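Local coordinates for ApeI dehydratase-like domain-containing protein (Pectobacterium atrosepticum, PDB 3ESI) that is of uncharacterised function but, as a hotdog-fold member of the ApeI dehydratase-like family, probably acts on acyl thioesters, at residues K12-D15 against E16-Q19; P3-L6 against V7-D10. One frame throughout, in Å; residues are numbered along the deposited sequence.

How the interactions relate
Both contacts lie on the hairpin formed by strands 4-8 and 17-25, neighbours at one edge of the antiparallel sheet of this hotdog fold. Interaction 2 comes first along the chain, within strand 4-8, the outermost strand on that side within the chain. Interaction 1 follows one residue later, where the connecting loop turns back into strand 17-25. Their centres are about 19 Å apart, and the two sites do not otherwise touch. Interaction 2 lies beside helix 45-59, interaction 1 at the surface. Together they shape the hairpin that forms one edge of the sheet, one at its bulge and one at its turn.

Interaction 1. Residues K12-D15 against E16-Q19; sequences KKTD and ETSQ
At the turn of the N-terminal hairpin, residues 12-15 fold back on 16-19, and Thr14 meets Thr17 through both backbone and side chain. The backbone N of Thr14 donates to the O of Thr17 at 3.2 Å, with the donor tilted 23° from the carbonyl plane. Beside this bond the two hydroxyls meet, Thr17 OG1 giving its proton to Thr14 OG1 over 2.8 Å. Each OG1 sits between its own backbone N and carbonyl carbon (chi1 67° in Thr14, 71° in Thr17), which turns the two oxygens to the same side of the hairpin. Further from the turn, Lys12 N reaches Gln19 O at 3.0 Å. These bonds close the turn against the start of strand 17-25, which is paired on its other side with strand 83-91 of the hotdog sheet; there Ser18 bonds to Trp90 and Thr17 packs on Ile89 and His91. The Gln19 chain bends at chi2 and brings its amide up to the loop, where NE2 lies 3.5 Å from Thr14 CG2. At the turn itself the side chains of Asp15 and Glu16 run alongside each other in the same direction; their like charges, Asp15 OD2 and Glu16 OE1 at 4.4 Å, probably repel mildly.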
# COMPACT_ATOMS: atom_id res chain seq x y z
N LYS A 12 21.07 21.28 -20.54
CA LYS A 12 22.15 22.17 -20.13
C LYS A 12 23.42 21.36 -19.89
O LYS A 12 23.67 20.92 -18.77
CB LYS A 12 21.79 22.89 -18.83
CG LYS A 12 20.72 23.95 -18.97
CD LYS A 12 20.28 24.48 -17.61
CE LYS A 12 21.45 24.92 -16.72
NZ LYS A 12 22.28 26.01 -17.32
N LYS A 13 24.23 21.17 -20.93
CA LYS A 13 25.47 20.42 -20.78
C LYS A 13 26.58 21.26 -20.15
O LYS A 13 26.77 22.41 -20.52
CB LYS A 13 25.99 19.92 -22.13
CG LYS A 13 25.07 19.02 -22.94
CD LYS A 13 25.90 18.24 -23.96
CE LYS A 13 25.06 17.56 -25.03
NZ LYS A 13 24.66 18.53 -26.09
N THR A 14 27.29 20.68 -19.19
CA THR A 14 28.42 21.36 -18.56
C THR A 14 29.60 20.45 -18.85
O THR A 14 29.69 19.88 -19.95
CB THR A 14 28.24 21.54 -17.03
OG1 THR A 14 28.28 20.26 -16.38
CG2 THR A 14 26.91 22.22 -16.73
N ASP A 15 30.50 20.27 -17.89
CA ASP A 15 31.64 19.41 -18.12
C ASP A 15 31.24 17.95 -18.32
O ASP A 15 31.36 17.42 -19.43
CB ASP A 15 32.62 19.52 -16.95
CG ASP A 15 33.18 20.91 -16.81
OD1 ASP A 15 32.44 21.81 -16.36
OD2 ASP A 15 34.37 21.09 -17.16
N GLU A 16 30.75 17.32 -17.26
CA GLU A 16 30.33 15.92 -17.32
C GLU A 16 28.85 15.72 -17.00
O GLU A 16 28.25 14.72 -17.40
CB GLU A 16 31.16 15.07 -16.34
CG GLU A 16 32.52 15.68 -15.97
CD GLU A 16 32.38 16.90 -15.08
OE1 GLU A 16 33.42 17.50 -14.72
OE2 GLU A 16 31.23 17.26 -14.73
N THR A 17 28.28 16.68 -16.26
CA THR A 17 26.87 16.60 -15.86
C THR A 17 25.91 17.27 -16.84
O THR A 17 26.12 18.40 -17.25
CB THR A 17 26.62 17.25 -14.48
OG1 THR A 17 26.75 18.67 -14.60
CG2 THR A 17 27.63 16.75 -13.46
N SER A 18 24.85 16.54 -17.20
CA SER A 18 23.80 17.04 -18.09
C SER A 18 22.57 17.34 -17.24
O SER A 18 22.41 16.78 -16.16
CB SER A 18 23.45 16.00 -19.14
OG SER A 18 24.49 15.84 -20.06
N GLN A 19 21.71 18.22 -17.72
CA GLN A 19 20.51 18.57 -16.98
C GLN A 19 19.32 18.82 -17.89
O GLN A 19 19.46 19.33 -19.00
CB GLN A 19 20.75 19.81 -16.11
CG GLN A 19 21.85 19.64 -15.08
CD GLN A 19 22.68 20.91 -14.85
OE1 GLN A 19 22.26 21.82 -14.13
NE2 GLN A 19 23.87 20.97 -15.47

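Interaction 2. Residues P3-L6 against V7-D10; sequences PVEL and VRHD
Edge strand 4-8 carries a classic beta bulge where the backbone passes from Leu6 to Val7: both residues face Met23 of strand 17-25, and each forms a backbone hydrogen bond with it. Residues three apart in a regular strand point to opposite faces; the extra residue of the bulge puts Glu5 and Arg8 on the same face, where their side chains meet. Both leave the backbone with CG anti to the main-chain N (chi1 176° for Arg8); the glutamate then runs on extended, while the arginine bends at chi3 and swings its guanidinium over to the acid. The carboxylate and guanidinium planes are 14° apart, and two bonds join them as a salt bridge. Arg8 NH2 donates to Glu5 OE1 at 3.2 Å, meeting the syn side of that oxygen. Arg8 NE lies closer, 2.8 Å from Glu5 OE2, but its N-H is poorly aimed at 127° and the bond is weak. The same OE2 also rests against the aliphatic base of the arginine, 3.2 Å from Arg8 CB. Helix 45-59 borders the pair, Tyr55 touching Glu5 and Val59 touching Arg8. The two contacts, one of them weak, favour the near-parallel setting of the groups without locking it, and the opposite charges probably stabilise each other's ionised forms at this surface site.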
# COMPACT_ATOMS: atom_id res chain seq x y z
N PRO A 3 2.90 10.92 -17.00
CA PRO A 3 2.41 12.26 -16.69
C PRO A 3 2.24 13.08 -17.96
O PRO A 3 2.78 12.73 -19.01
CB PRO A 3 3.53 12.82 -15.81
CG PRO A 3 4.76 12.25 -16.48
CD PRO A 3 4.36 10.82 -16.80
N VAL A 4 1.48 14.17 -17.88
CA VAL A 4 1.32 15.05 -19.03
C VAL A 4 2.55 15.97 -19.01
O VAL A 4 2.87 16.57 -17.98
CB VAL A 4 0.01 15.87 -18.94
CG1 VAL A 4 0.08 17.06 -19.88
CG2 VAL A 4 -1.18 14.99 -19.32
N GLU A 5 3.25 16.06 -20.14
CA GLU A 5 4.45 16.90 -20.25
C GLU A 5 4.05 18.34 -20.60
O GLU A 5 3.60 18.62 -21.69
CB GLU A 5 5.38 16.33 -21.32
CG GLU A 5 6.86 16.70 -21.16
CD GLU A 5 7.75 16.05 -22.21
OE1 GLU A 5 7.59 14.84 -22.46
OE2 GLU A 5 8.63 16.75 -22.79
N LEU A 6 4.22 19.25 -19.65
CA LEU A 6 3.86 20.64 -19.87
C LEU A 6 4.93 21.36 -20.68
O LEU A 6 4.64 21.92 -21.73
CB LEU A 6 3.66 21.35 -18.53
CG LEU A 6 2.60 20.62 -17.70
CD1 LEU A 6 2.35 21.32 -16.38
CD2 LEU A 6 1.32 20.55 -18.53
N VAL A 7 6.16 21.33 -20.18
CA VAL A 7 7.29 21.96 -20.84
C VAL A 7 8.52 21.11 -20.64
O VAL A 7 8.66 20.46 -19.60
CB VAL A 7 7.59 23.35 -20.24
CG1 VAL A 7 8.74 24.01 -20.98
CG2 VAL A 7 6.35 24.22 -20.26
N ARG A 8 9.40 21.09 -21.63
CA ARG A 8 10.66 20.36 -21.55
C ARG A 8 11.76 21.33 -21.92
O ARG A 8 11.90 21.71 -23.08
CB ARG A 8 10.73 19.18 -22.53
CG ARG A 8 12.10 18.48 -22.50
CD ARG A 8 12.28 17.41 -23.57
NE ARG A 8 11.34 16.31 -23.40
CZ ARG A 8 11.29 15.22 -24.18
NH1 ARG A 8 12.14 15.08 -25.18
NH2 ARG A 8 10.38 14.28 -23.94
N HIS A 9 12.53 21.76 -20.94
CA HIS A 9 13.59 22.68 -21.25
C HIS A 9 14.70 21.99 -22.02
O HIS A 9 14.71 20.76 -22.13
CB HIS A 9 14.10 23.31 -19.96
CG HIS A 9 13.14 24.30 -19.37
ND1 HIS A 9 13.26 24.80 -18.09
CD2 HIS A 9 12.04 24.89 -19.90
CE1 HIS A 9 12.28 25.65 -17.86
NE2 HIS A 9 11.53 25.73 -18.94
N ASP A 10 15.59 22.78 -22.61
CA ASP A 10 16.70 22.23 -23.38
C ASP A 10 17.73 21.68 -22.42
O ASP A 10 17.79 22.10 -21.27
CB ASP A 10 17.37 23.32 -24.24
CG ASP A 10 16.42 23.96 -25.24
OD1 ASP A 10 15.69 23.23 -25.95
OD2 ASP A 10 16.42 25.20 -25.33